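Local structure of DNA primase (Helicobacter pylori, 4EHS) at residues A[30-35]-A[87-92]; A[39-44]-A[94-99]; A[64-69]-A[78-83]; A[99-104]-A[142-147]; A[107-112]-A[134-139]. The protein synthesises the short RNA primers that DNA polymerase extends during replication, and through the C-terminal domain described here it binds the replicative helicase DnaB, whose activity it stimulates. One frame throughout, in Å; residues are numbered along the deposited sequence.

Contact 1 (A[30-35]-A[87-92])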
# COMPACT_ATOMS: atom_id res chain seq x y z
N LEU A 30 9.34 16.70 11.26
CA LEU A 30 9.10 15.36 10.80
C LEU A 30 9.84 14.36 11.67
O LEU A 30 9.32 13.29 11.98
CB LEU A 30 9.49 15.20 9.32
CG LEU A 30 9.20 13.86 8.67
CD1 LEU A 30 7.70 13.72 8.58
CD2 LEU A 30 9.97 13.83 7.31
N GLU A 31 11.02 14.73 12.19
CA GLU A 31 11.83 13.78 12.93
C GLU A 31 11.07 13.51 14.24
O GLU A 31 10.94 12.33 14.65
CB GLU A 31 13.28 14.30 13.17
CG GLU A 31 13.98 13.46 14.21
CD GLU A 31 15.50 13.64 14.22
OE1 GLU A 31 16.04 14.33 13.35
OE2 GLU A 31 16.14 13.05 15.09
N PHE A 32 10.50 14.56 14.85
CA PHE A 32 9.72 14.38 16.06
C PHE A 32 8.48 13.49 15.77
O PHE A 32 8.12 12.60 16.51
CB PHE A 32 9.22 15.73 16.62
CG PHE A 32 8.46 15.58 17.97
CD1 PHE A 32 9.15 15.54 19.19
CD2 PHE A 32 7.07 15.46 17.97
CE1 PHE A 32 8.42 15.40 20.38
CE2 PHE A 32 6.34 15.33 19.16
CZ PHE A 32 7.04 15.28 20.36
N LEU A 33 7.81 13.77 14.69
CA LEU A 33 6.62 12.97 14.36
C LEU A 33 6.98 11.50 14.09
O LEU A 33 6.22 10.60 14.52
CB LEU A 33 5.96 13.51 13.08
CG LEU A 33 4.67 12.85 12.64
CD1 LEU A 33 3.62 12.91 13.77
CD2 LEU A 33 4.12 13.57 11.39
N GLU A 34 8.09 11.22 13.42
CA GLU A 34 8.48 9.81 13.18
C GLU A 34 8.79 9.09 14.50
O GLU A 34 8.40 7.92 14.73
CB GLU A 34 9.72 9.76 12.29
CG GLU A 34 9.38 10.21 10.85
CD GLU A 34 10.49 9.97 9.86
OE1 GLU A 34 11.47 9.29 10.22
OE2 GLU A 34 10.30 10.45 8.69
N LYS A 35 9.47 9.83 15.38
CA LYS A 35 9.75 9.27 16.73
C LYS A 35 8.49 8.94 17.48
O LYS A 35 8.42 7.88 18.17
CB LYS A 35 10.60 10.28 17.57
CG LYS A 35 12.05 10.24 17.13
CD LYS A 35 12.90 11.06 18.16
CE LYS A 35 12.95 12.49 17.78
NZ LYS A 35 14.08 13.24 18.49
N ALA A 87 12.56 10.58 27.10
CA ALA A 87 11.62 11.18 28.07
C ALA A 87 10.65 12.25 27.52
O ALA A 87 9.78 12.73 28.25
CB ALA A 87 12.42 11.75 29.26
N ASN A 88 10.79 12.62 26.24
CA ASN A 88 10.08 13.74 25.58
C ASN A 88 9.11 13.38 24.44
O ASN A 88 8.85 14.16 23.52
CB ASN A 88 11.13 14.78 25.15
CG ASN A 88 12.11 15.06 26.27
OD1 ASN A 88 13.32 14.84 26.16
ND2 ASN A 88 11.57 15.44 27.40
N LEU A 89 8.46 12.23 24.58
CA LEU A 89 7.51 11.81 23.57
C LEU A 89 6.20 11.48 24.24
O LEU A 89 5.98 10.35 24.67
CB LEU A 89 8.08 10.60 22.83
CG LEU A 89 9.39 10.81 22.09
CD1 LEU A 89 9.97 9.48 21.64
CD2 LEU A 89 9.12 11.73 20.88
N PRO A 90 5.33 12.46 24.33
CA PRO A 90 4.15 12.25 25.13
C PRO A 90 3.06 11.43 24.39
O PRO A 90 2.50 11.87 23.44
CB PRO A 90 3.70 13.68 25.43
CG PRO A 90 4.05 14.42 24.17
CD PRO A 90 5.38 13.82 23.75
N LEU A 91 2.75 10.25 24.89
CA LEU A 91 1.70 9.42 24.28
C LEU A 91 0.37 9.70 25.00
O LEU A 91 0.36 10.02 26.18
CB LEU A 91 2.04 7.94 24.46
CG LEU A 91 3.41 7.52 23.93
CD1 LEU A 91 3.56 6.01 24.12
CD2 LEU A 91 3.65 7.91 22.47
N LYS A 92 -0.74 9.52 24.32
CA LYS A 92 -2.04 9.70 24.97
C LYS A 92 -2.94 8.58 24.51
O LYS A 92 -2.89 8.14 23.33
CB LYS A 92 -2.73 11.00 24.52
CG LYS A 92 -1.86 12.23 24.29
CD LYS A 92 -2.69 13.25 23.50
CE LYS A 92 -1.86 13.97 22.44
NZ LYS A 92 -2.55 15.19 21.93
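Where K35 on the first turns of helix 30-43 faces L89 in the irregular segment 87-92, the two backbones come nearest, with CA atoms 7.6 Å apart; no hydrogen bond joins them, and what meets is helix side chains against loop side chains and the N88 carbonyl. F32 does most of the reaching. Its CG lies anti to the backbone N (chi1 -176°), which swings the ring off the helix and sends its far end to the loop. There CE1 comes within 3.4 Å of the backbone carbonyl O of N88, which sits near the ring plane, at the edge. The neighbouring ring atom, CZ, meets CD of P90 at 4.0 Å, again from the edge, the proline lying roughly at right angles to the phenylalanine. L89 approaches the same ring obliquely: its CD2 is 3.8 Å from F32 CE1 as the two side chains pass with opposite headings. That one methyl also rests on the helix, 3.9 Å from K35 CB. Beyond CB the lysine turns away from the loop, and its NZ forms a long salt bridge with E31 OE2. The contact lies at the surface, where the linker between helices 78-85 and 96-117 packs on the first long helix of the helicase-binding domain; L33 and E34 of that helix pack against helix 96-117, while K35 and L89 both touch L83 of helix 78-85.

Contact 2 (A[39-44]-A[94-99]); sequences RYLLED and GGFEKE
With CG anti to the carbonyl carbon (chi1 -89°), Y40 lays its ring against the start of helix 96-117; F96 CG, anti to the backbone N (chi1 176°), turns its ring edge to that face. They form an offset edge-to-face pair, centroids 5.5 Å apart and planes at 61°. Over that tyrosine face also sits the F96 backbone, CA standing 3.8 Å from the ring centroid in a CH-pi contact. Packing is close at the root of the tyrosine, where F96 CD1 is 3.3 Å from Y40 CB. L41 comes in across the phenylalanine at about a right angle, its CD2 3.4 Å from F96 CZ. At the far end, Y40 OH passes close to G95 and shares a water with E99, the water lying 2.6 Å from Y40 OH and donating to E99 OE2. The same hydroxyl is hydrogen-bonded to the backbone N of K92, so this otherwise apolar contact has its polar end tied down from two directions. It is a buried aromatic junction of the helicase-binding domain, joining helix 30-43 to the start of helix 96-117, with L47 of helix 45-51 touching both L41 and F96, and F67 and L70 of helix 64-71 packing on L41.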
# COMPACT_ATOMS: atom_id res chain seq x y z
N ARG A 39 7.23 5.41 18.71
CA ARG A 39 7.11 5.23 20.20
C ARG A 39 5.74 4.59 20.56
O ARG A 39 5.62 3.69 21.46
CB ARG A 39 7.32 6.62 20.88
CG ARG A 39 7.18 6.39 22.42
CD ARG A 39 8.26 5.46 22.97
NE ARG A 39 8.03 5.54 24.44
CZ ARG A 39 8.68 6.40 25.20
NH1 ARG A 39 9.79 7.03 24.73
NH2 ARG A 39 8.30 6.53 26.50
N TYR A 40 4.68 5.04 19.90
CA TYR A 40 3.36 4.41 20.06
C TYR A 40 3.45 2.92 19.70
O TYR A 40 2.89 2.07 20.43
CB TYR A 40 2.33 5.00 19.14
CG TYR A 40 1.59 6.22 19.71
CD1 TYR A 40 0.59 6.05 20.64
CD2 TYR A 40 1.91 7.50 19.29
CE1 TYR A 40 -0.14 7.16 21.15
CE2 TYR A 40 1.21 8.62 19.79
CZ TYR A 40 0.20 8.43 20.78
OH TYR A 40 -0.50 9.51 21.27
N LEU A 41 4.06 2.60 18.56
CA LEU A 41 4.23 1.16 18.17
C LEU A 41 5.07 0.35 19.18
O LEU A 41 4.80 -0.85 19.40
CB LEU A 41 4.92 1.05 16.81
CG LEU A 41 4.28 1.98 15.77
CD1 LEU A 41 5.07 1.70 14.51
CD2 LEU A 41 2.78 1.77 15.47
N LEU A 42 6.06 0.99 19.78
CA LEU A 42 6.84 0.30 20.82
C LEU A 42 6.01 0.01 22.07
O LEU A 42 6.25 -1.01 22.79
CB LEU A 42 8.06 1.17 21.20
CG LEU A 42 9.19 1.07 20.16
CD1 LEU A 42 10.14 2.26 20.47
CD2 LEU A 42 9.99 -0.26 20.25
N GLU A 43 5.13 0.94 22.43
CA GLU A 43 4.37 0.80 23.69
C GLU A 43 3.18 -0.13 23.50
O GLU A 43 2.73 -0.78 24.47
CB GLU A 43 3.86 2.13 24.22
CG GLU A 43 5.07 2.98 24.65
CD GLU A 43 4.96 3.65 26.02
OE1 GLU A 43 3.92 3.53 26.70
OE2 GLU A 43 5.90 4.46 26.35
N ASP A 44 2.64 -0.20 22.26
CA ASP A 44 1.46 -1.03 22.07
C ASP A 44 1.59 -1.73 20.71
O ASP A 44 1.36 -1.14 19.69
CB ASP A 44 0.16 -0.24 22.22
CG ASP A 44 -1.10 -1.14 22.15
OD1 ASP A 44 -1.03 -2.29 21.67
OD2 ASP A 44 -2.12 -0.65 22.56
N GLY A 94 -5.84 7.08 22.78
CA GLY A 94 -6.59 7.44 21.57
C GLY A 94 -5.87 8.42 20.66
O GLY A 94 -6.46 8.97 19.78
N GLY A 95 -4.59 8.65 20.89
CA GLY A 95 -3.89 9.66 20.13
C GLY A 95 -3.08 9.15 18.95
O GLY A 95 -2.65 9.97 18.13
N PHE A 96 -2.91 7.82 18.83
CA PHE A 96 -2.03 7.24 17.80
C PHE A 96 -2.49 7.54 16.35
O PHE A 96 -1.68 7.94 15.48
CB PHE A 96 -2.03 5.73 17.90
CG PHE A 96 -1.22 5.06 16.82
CD1 PHE A 96 0.16 5.31 16.71
CD2 PHE A 96 -1.88 4.24 15.84
CE1 PHE A 96 0.89 4.71 15.68
CE2 PHE A 96 -1.13 3.66 14.85
CZ PHE A 96 0.21 3.90 14.75
N GLU A 97 -3.78 7.27 16.07
CA GLU A 97 -4.21 7.40 14.70
C GLU A 97 -4.09 8.80 14.15
O GLU A 97 -3.80 8.95 12.97
CB GLU A 97 -5.65 6.90 14.53
CG GLU A 97 -5.60 5.41 14.55
CD GLU A 97 -6.93 4.76 14.25
OE1 GLU A 97 -7.74 5.37 13.46
OE2 GLU A 97 -7.11 3.60 14.72
N LYS A 98 -4.28 9.84 14.95
CA LYS A 98 -4.07 11.21 14.45
C LYS A 98 -2.60 11.45 14.06
O LYS A 98 -2.34 12.09 13.06
CB LYS A 98 -4.48 12.20 15.53
CG LYS A 98 -4.21 13.65 15.20
CD LYS A 98 -4.17 14.42 16.51
CE LYS A 98 -4.34 15.92 16.35
NZ LYS A 98 -3.02 16.61 16.36
N GLU A 99 -1.64 10.90 14.81
CA GLU A 99 -0.24 11.09 14.45
C GLU A 99 0.10 10.21 13.26
O GLU A 99 0.88 10.64 12.44
CB GLU A 99 0.70 10.68 15.58
CG GLU A 99 0.42 11.29 16.97
CD GLU A 99 0.27 12.80 16.96
OE1 GLU A 99 0.69 13.44 15.98
OE2 GLU A 99 -0.29 13.34 17.97
O HOH W 1 0.28 11.88 20.58

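Contact 3 (A[64-69]-A[78-83]); sequences KQEFDA and PKLVAL
K79 leads the second helix into the contact with a chain extended beyond CG, long enough for NZ to donate to Q65 OE1 at 2.8 Å. The ammonium stands above the amide's carbonyl plane, 53° out of it. Lower down, the lysine stem crosses E66 at about a right angle, and its CB lies 3.5 Å from E66 OE2. That carboxylate oxygen gets there through a bend in the glutamate at chi2 (87°), and it accepts a hydrogen bond from a water that also donates to the K79 carbonyl O; side chain and backbone are bridged in this way. L80 comes next and divides its two methyls: CD1 presses on the backbone O of E66 at 3.1 Å, while CD2 reaches A69, 4.0 Å from its CB. One turn further, L83 lays CD2 against E66 CB, also at 4.0 Å, adding to the apolar contacts beside the exposed Q65–K79 pair. Two consecutive short helices of the helicase-binding domain thus cross nearly at right angles: the axes of segments 64-69 and 78-83 pass 8.8 Å apart, with a crossing angle of -97°. Helix 30-43 lies against both: L41 packs on F67, L42 on L80, and K35 and I38 on L83, while R39 NH1 bonds to the carbonyl O of L83.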
# COMPACT_ATOMS: atom_id res chain seq x y z
N LYS A 64 14.21 5.37 9.99
CA LYS A 64 13.99 4.14 9.26
C LYS A 64 14.61 2.95 10.01
O LYS A 64 14.00 1.90 10.11
CB LYS A 64 14.55 4.31 7.86
CG LYS A 64 14.43 3.05 7.03
CD LYS A 64 14.92 3.39 5.63
CE LYS A 64 14.37 2.41 4.61
NZ LYS A 64 14.79 1.04 5.02
N GLN A 65 15.81 3.12 10.56
CA GLN A 65 16.48 2.00 11.24
C GLN A 65 15.67 1.55 12.45
O GLN A 65 15.55 0.37 12.66
CB GLN A 65 17.94 2.34 11.65
CG GLN A 65 18.74 2.70 10.39
CD GLN A 65 20.22 3.01 10.61
OE1 GLN A 65 20.81 2.71 11.66
NE2 GLN A 65 20.83 3.59 9.58
N GLU A 66 15.15 2.50 13.23
CA GLU A 66 14.29 2.19 14.37
C GLU A 66 13.06 1.38 13.94
O GLU A 66 12.75 0.33 14.55
CB GLU A 66 13.87 3.49 15.11
CG GLU A 66 15.08 4.10 15.84
CD GLU A 66 15.93 5.05 15.00
OE1 GLU A 66 15.77 5.01 13.74
OE2 GLU A 66 16.80 5.76 15.62
N PHE A 67 12.36 1.86 12.91
CA PHE A 67 11.16 1.12 12.43
C PHE A 67 11.56 -0.31 11.98
O PHE A 67 10.89 -1.32 12.35
CB PHE A 67 10.46 1.87 11.29
CG PHE A 67 9.17 1.18 10.83
CD1 PHE A 67 7.96 1.43 11.52
CD2 PHE A 67 9.14 0.30 9.73
CE1 PHE A 67 6.76 0.81 11.14
CE2 PHE A 67 7.93 -0.29 9.34
CZ PHE A 67 6.73 -0.02 10.02
N ASP A 68 12.64 -0.39 11.20
CA ASP A 68 13.11 -1.71 10.78
C ASP A 68 13.36 -2.63 11.97
O ASP A 68 12.99 -3.80 11.93
CB ASP A 68 14.39 -1.55 9.91
CG ASP A 68 14.07 -1.16 8.48
OD1 ASP A 68 12.91 -1.32 8.05
OD2 ASP A 68 14.98 -0.65 7.82
N ALA A 69 14.06 -2.16 12.99
CA ALA A 69 14.40 -3.00 14.12
C ALA A 69 13.15 -3.45 14.86
O ALA A 69 13.06 -4.59 15.33
CB ALA A 69 15.36 -2.29 15.07
N PRO A 78 20.19 -0.85 20.00
CA PRO A 78 20.48 0.43 20.73
C PRO A 78 19.61 1.68 20.33
O PRO A 78 19.19 2.44 21.21
CB PRO A 78 22.00 0.62 20.50
CG PRO A 78 22.51 -0.80 20.32
CD PRO A 78 21.42 -1.55 19.57
N LYS A 79 19.32 1.86 19.04
CA LYS A 79 18.44 2.93 18.58
C LYS A 79 17.03 2.83 19.10
O LYS A 79 16.39 3.84 19.48
CB LYS A 79 18.52 3.05 17.02
CG LYS A 79 19.88 3.62 16.56
CD LYS A 79 20.00 3.91 15.06
CE LYS A 79 21.46 4.19 14.73
NZ LYS A 79 21.70 4.71 13.35
N LEU A 80 16.51 1.60 19.09
CA LEU A 80 15.11 1.33 19.50
C LEU A 80 15.01 1.44 21.01
O LEU A 80 14.06 2.01 21.53
CB LEU A 80 14.68 -0.06 19.00
CG LEU A 80 13.23 -0.27 18.73
CD1 LEU A 80 12.79 0.75 17.66
CD2 LEU A 80 13.02 -1.72 18.26
N VAL A 81 16.02 0.94 21.71
CA VAL A 81 16.09 1.13 23.17
C VAL A 81 16.06 2.63 23.52
O VAL A 81 15.28 3.09 24.36
CB VAL A 81 17.32 0.39 23.77
CG1 VAL A 81 17.63 0.86 25.20
CG2 VAL A 81 17.11 -1.13 23.66
N ALA A 82 16.86 3.42 22.80
CA ALA A 82 16.95 4.83 23.13
C ALA A 82 15.61 5.53 22.87
O ALA A 82 15.17 6.43 23.63
CB ALA A 82 18.05 5.48 22.30
N LEU A 83 14.94 5.14 21.79
CA LEU A 83 13.66 5.73 21.52
C LEU A 83 12.62 5.31 22.59
O LEU A 83 11.79 6.12 23.01
CB LEU A 83 13.25 5.33 20.08
CG LEU A 83 11.92 5.74 19.51
CD1 LEU A 83 11.79 7.25 19.57
CD2 LEU A 83 11.83 5.26 18.07
O HOH W 2 16.96 6.14 18.31

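Contact 4 (A[99-104]-A[142-147]); sequences ELRLLI and GELVAI
A Schellman motif ends helix 122-140 at G142, whose positive phi (86°) turns the chain into an extended tail that runs alongside helix 96-117, the long central helix of this helicase-binding domain, in the same direction. R101 receives the turn. Its CD lies 3.4 Å from the carbonyl O of G142, and a bend at chi3 (-47°) folds the guanidinium over toward the glycine, which it meets obliquely. L144 then does the main apolar work. Its CD2 sits among three side chains of the helix, 3.5 Å from R101 CG and also touching L100 CD2 and I104 CD1, and L144 crosses each of these side chains at about a right angle. The CB of I104 points toward the tail; CD1 meets L144, and both CD1 and CG2 lie against the V145 carbonyl O, CG2 at 3.4 Å. Buried here by hydrocarbon, that carbonyl has no hydrogen-bonding partner in the model. I147 closes the row, running antiparallel to the I104 side chain with CD1 4.0 Å from I104 CG2. Beyond it, I147 exchanges backbone hydrogen bonds with Y54 and packs on Y107 and F108 further along helix 96-117. V145 leans on A135 and K138 of helix 122-140, I55 touches L100 and I104, and A146 meets A146 of the second subunit, so the tail also touches the dimer partner.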
# COMPACT_ATOMS: atom_id res chain seq x y z
N GLU A 99 -1.64 10.90 14.81
CA GLU A 99 -0.24 11.09 14.45
C GLU A 99 0.10 10.21 13.26
O GLU A 99 0.88 10.64 12.44
CB GLU A 99 0.70 10.68 15.58
CG GLU A 99 0.42 11.29 16.97
CD GLU A 99 0.27 12.80 16.96
OE1 GLU A 99 0.69 13.44 15.98
OE2 GLU A 99 -0.29 13.34 17.97
N LEU A 100 -0.50 9.00 13.15
CA LEU A 100 -0.21 8.18 11.94
C LEU A 100 -0.78 8.93 10.70
O LEU A 100 -0.11 9.05 9.63
CB LEU A 100 -0.82 6.75 12.11
CG LEU A 100 -0.62 5.88 10.87
CD1 LEU A 100 0.84 5.62 10.46
CD2 LEU A 100 -1.39 4.58 11.15
N ARG A 101 -1.96 9.47 10.85
CA ARG A 101 -2.57 10.18 9.73
C ARG A 101 -1.70 11.39 9.31
O ARG A 101 -1.52 11.68 8.12
CB ARG A 101 -4.02 10.63 10.06
CG ARG A 101 -5.13 9.60 9.86
CD ARG A 101 -6.58 10.21 9.78
NE ARG A 101 -6.80 11.18 10.84
CZ ARG A 101 -7.09 10.87 12.11
NH1 ARG A 101 -7.30 9.61 12.48
NH2 ARG A 101 -7.22 11.86 13.01
N LEU A 102 -1.13 12.09 10.29
CA LEU A 102 -0.30 13.25 9.93
C LEU A 102 0.98 12.84 9.25
O LEU A 102 1.37 13.49 8.31
CB LEU A 102 -0.03 14.05 11.23
CG LEU A 102 0.76 15.33 11.04
CD1 LEU A 102 -0.09 16.28 10.22
CD2 LEU A 102 1.15 15.93 12.44
N LEU A 103 1.60 11.72 9.67
CA LEU A 103 2.78 11.24 9.01
C LEU A 103 2.48 10.89 7.54
O LEU A 103 3.24 11.26 6.63
CB LEU A 103 3.29 9.97 9.72
CG LEU A 103 4.60 9.44 9.15
CD1 LEU A 103 5.69 10.39 9.52
CD2 LEU A 103 4.81 8.10 9.85
N ILE A 104 1.35 10.20 7.33
CA ILE A 104 0.96 9.84 5.96
C ILE A 104 0.64 11.07 5.14
O ILE A 104 1.08 11.14 3.98
CB ILE A 104 -0.19 8.83 5.96
CG1 ILE A 104 0.26 7.53 6.65
CG2 ILE A 104 -0.64 8.50 4.51
CD1 ILE A 104 -0.95 6.65 7.04
N GLY A 142 -10.29 12.63 7.85
CA GLY A 142 -10.05 11.65 8.92
C GLY A 142 -9.84 10.17 8.57
O GLY A 142 -9.85 9.33 9.48
N GLU A 143 -9.69 9.83 7.27
CA GLU A 143 -9.52 8.43 6.86
C GLU A 143 -8.05 8.09 6.74
O GLU A 143 -7.29 8.90 6.22
CB GLU A 143 -10.06 8.12 5.45
CG GLU A 143 -11.47 8.48 5.05
CD GLU A 143 -11.84 7.78 3.76
OE1 GLU A 143 -11.18 6.75 3.44
OE2 GLU A 143 -12.79 8.22 3.08
N LEU A 144 -7.64 6.88 7.10
CA LEU A 144 -6.28 6.48 6.84
C LEU A 144 -6.20 6.02 5.38
O LEU A 144 -7.20 5.48 4.81
CB LEU A 144 -5.88 5.30 7.76
CG LEU A 144 -5.53 5.75 9.17
CD1 LEU A 144 -5.45 4.64 10.22
CD2 LEU A 144 -4.14 6.39 9.04
N VAL A 145 -5.05 6.20 4.77
CA VAL A 145 -4.86 5.82 3.35
C VAL A 145 -3.48 5.20 3.31
O VAL A 145 -2.54 5.72 3.93
CB VAL A 145 -4.89 7.05 2.39
CG1 VAL A 145 -4.69 6.66 0.93
CG2 VAL A 145 -6.21 7.79 2.56
N ALA A 146 -3.36 4.07 2.61
CA ALA A 146 -2.09 3.34 2.46
C ALA A 146 -1.12 4.02 1.52
O ALA A 146 -1.54 4.57 0.48
CB ALA A 146 -2.41 1.94 1.93
N ILE A 147 0.17 3.99 1.84
CA ILE A 147 1.25 4.33 0.90
C ILE A 147 1.81 3.08 0.18
O ILE A 147 2.65 2.34 0.76
CB ILE A 147 2.43 4.96 1.69
CG1 ILE A 147 1.88 6.15 2.44
CG2 ILE A 147 3.66 5.24 0.79
CD1 ILE A 147 2.83 6.74 3.48

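Contact 5 (A[107-112]-A[134-139]); sequences YFERQL and QAIMKL
Both faces of the F108 ring are occupied: A135 CB stands over the centre of one, 3.6 Å from the centroid and 9° off the ring normal, as a CH-pi contact, and CD2 of the preceding residue, Y107, lies over the centre of the other. L139 comes to the ring obliquely, its CD1 3.8 Å from F108 CD2, the two side chains crossing near a right angle. F108 thus reaches across to the second helix with its ring held between a methyl of that helix and a tyrosine of its own. Helix 96-117 goes out and helix 122-140 comes back as a roughly antiparallel helical hairpin; the axes of segments 107-112 and 134-139 are 9.6 Å apart, with 150° between their directions. I136 packs beside F108. With CG1 anti to the carbonyl carbon (chi1 -70°), it sets CG1 3.7 Å from F108 CB and carries CD1 onward to L112, where it meets CD1 tip to tip, also at 3.7 Å. E109 crosses the same isoleucine at about a right angle, its CG 4.0 Å from I136 CD1. The seam continues along both helices, with L129 and R133 touching L112 further out, and L105 on I136 and I104 on L139 toward the body of the domain.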
# COMPACT_ATOMS: atom_id res chain seq x y z
N TYR A 107 3.74 12.65 3.94
CA TYR A 107 4.29 11.89 2.81
C TYR A 107 3.60 12.33 1.49
O TYR A 107 4.27 12.60 0.50
CB TYR A 107 4.06 10.40 3.06
CG TYR A 107 4.44 9.57 1.87
CD1 TYR A 107 5.75 9.09 1.71
CD2 TYR A 107 3.48 9.25 0.92
CE1 TYR A 107 6.11 8.34 0.59
CE2 TYR A 107 3.85 8.52 -0.20
CZ TYR A 107 5.14 8.04 -0.34
OH TYR A 107 5.44 7.29 -1.49
N PHE A 108 2.30 12.38 1.48
CA PHE A 108 1.59 12.75 0.23
C PHE A 108 1.75 14.23 -0.15
O PHE A 108 1.82 14.56 -1.36
CB PHE A 108 0.13 12.36 0.26
CG PHE A 108 -0.10 10.88 0.09
CD1 PHE A 108 0.10 10.27 -1.16
CD2 PHE A 108 -0.53 10.10 1.14
CE1 PHE A 108 -0.11 8.89 -1.31
CE2 PHE A 108 -0.79 8.73 0.98
CZ PHE A 108 -0.55 8.11 -0.23
N GLU A 109 1.90 15.10 0.86
CA GLU A 109 2.20 16.50 0.54
C GLU A 109 3.55 16.61 -0.17
O GLU A 109 3.67 17.32 -1.19
CB GLU A 109 2.09 17.35 1.84
CG GLU A 109 0.64 17.61 2.26
CD GLU A 109 0.53 18.37 3.61
OE1 GLU A 109 1.53 18.33 4.37
OE2 GLU A 109 -0.54 18.97 3.87
N ARG A 110 4.57 15.89 0.32
CA ARG A 110 5.82 15.80 -0.36
C ARG A 110 5.70 15.23 -1.79
O ARG A 110 6.42 15.67 -2.70
CB ARG A 110 6.84 14.96 0.40
CG ARG A 110 7.35 15.64 1.68
CD ARG A 110 8.52 14.89 2.32
NE ARG A 110 8.41 13.46 2.55
CZ ARG A 110 7.81 12.87 3.60
NH1 ARG A 110 7.22 13.61 4.54
NH2 ARG A 110 7.83 11.55 3.71
N GLN A 111 4.86 14.21 -1.97
CA GLN A 111 4.65 13.65 -3.30
C GLN A 111 4.18 14.71 -4.28
O GLN A 111 4.60 14.69 -5.42
CB GLN A 111 3.61 12.52 -3.25
CG GLN A 111 4.18 11.26 -2.64
CD GLN A 111 5.48 10.84 -3.27
OE1 GLN A 111 6.51 10.83 -2.62
NE2 GLN A 111 5.44 10.51 -4.54
N LEU A 112 3.26 15.55 -3.86
CA LEU A 112 2.74 16.62 -4.69
C LEU A 112 3.89 17.49 -5.20
O LEU A 112 3.89 17.88 -6.36
CB LEU A 112 1.71 17.49 -3.94
CG LEU A 112 0.26 17.07 -3.87
CD1 LEU A 112 -0.63 18.22 -3.41
CD2 LEU A 112 -0.27 16.56 -5.21
N GLN A 134 -6.06 12.98 -3.85
CA GLN A 134 -7.17 12.26 -3.34
C GLN A 134 -6.84 11.83 -1.91
O GLN A 134 -7.69 11.94 -0.99
CB GLN A 134 -7.51 11.05 -4.19
CG GLN A 134 -8.79 10.40 -3.66
CD GLN A 134 -9.12 9.07 -4.32
OE1 GLN A 134 -8.24 8.37 -4.81
NE2 GLN A 134 -10.41 8.74 -4.36
N ALA A 135 -5.64 11.29 -1.75
CA ALA A 135 -5.23 10.80 -0.39
C ALA A 135 -5.27 11.93 0.66
O ALA A 135 -5.77 11.77 1.80
CB ALA A 135 -3.82 10.16 -0.47
N ILE A 136 -4.75 13.08 0.27
CA ILE A 136 -4.70 14.27 1.13
C ILE A 136 -6.13 14.64 1.52
O ILE A 136 -6.40 14.94 2.67
CB ILE A 136 -3.91 15.41 0.43
CG1 ILE A 136 -2.40 15.07 0.35
CG2 ILE A 136 -4.12 16.77 1.16
CD1 ILE A 136 -1.59 15.98 -0.61
N MSE A 137 -7.05 14.61 0.56
CA MSE A 137 -8.45 14.90 0.84
C MSE A 137 -8.99 13.96 1.92
O MSE A 137 -9.51 14.40 2.95
CB MSE A 137 -9.29 14.78 -0.43
CG MSE A 137 -10.70 15.35 -0.30
SE MSE A 137 -11.73 15.21 -1.95
CE MSE A 137 -11.75 13.26 -2.12
N LYS A 138 -8.86 12.66 1.67
CA LYS A 138 -9.30 11.63 2.61
C LYS A 138 -8.66 11.75 3.97
O LYS A 138 -9.35 11.62 4.98
CB LYS A 138 -9.11 10.23 2.04
CG LYS A 138 -10.11 9.91 0.96
CD LYS A 138 -9.74 8.66 0.19
CE LYS A 138 -10.79 8.43 -0.90
NZ LYS A 138 -11.19 7.00 -0.93
N LEU A 139 -7.35 12.00 4.00
CA LEU A 139 -6.65 12.08 5.27
C LEU A 139 -7.28 13.20 6.06
O LEU A 139 -7.60 13.04 7.25
CB LEU A 139 -5.14 12.21 5.09
CG LEU A 139 -4.50 10.89 4.56
CD1 LEU A 139 -3.22 11.03 3.71
CD2 LEU A 139 -4.15 10.00 5.74

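Overall arrangement
From the N terminus, helix 30-43 supplies the first side of contacts 1 and 2, whose segments alternate along the chain, so the two loops they close cross. Contact 3 closes a short loop between helices 64-71 and 78-85, within the span of both. Contacts 1 and 2 then hold the linker after helix 78-85 and the start of helix 96-117 against helix 30-43. After these, in series, come contacts 4 and 5: contact 5 pairs the two hairpin helices and lies within the larger loop that contact 4 closes with the C-terminal tail. Helix 96-117 serves contacts 2, 4 and 5, joining the N-terminal helices to the hairpin; contacts 3 and 5 are about 26 Å apart between centres.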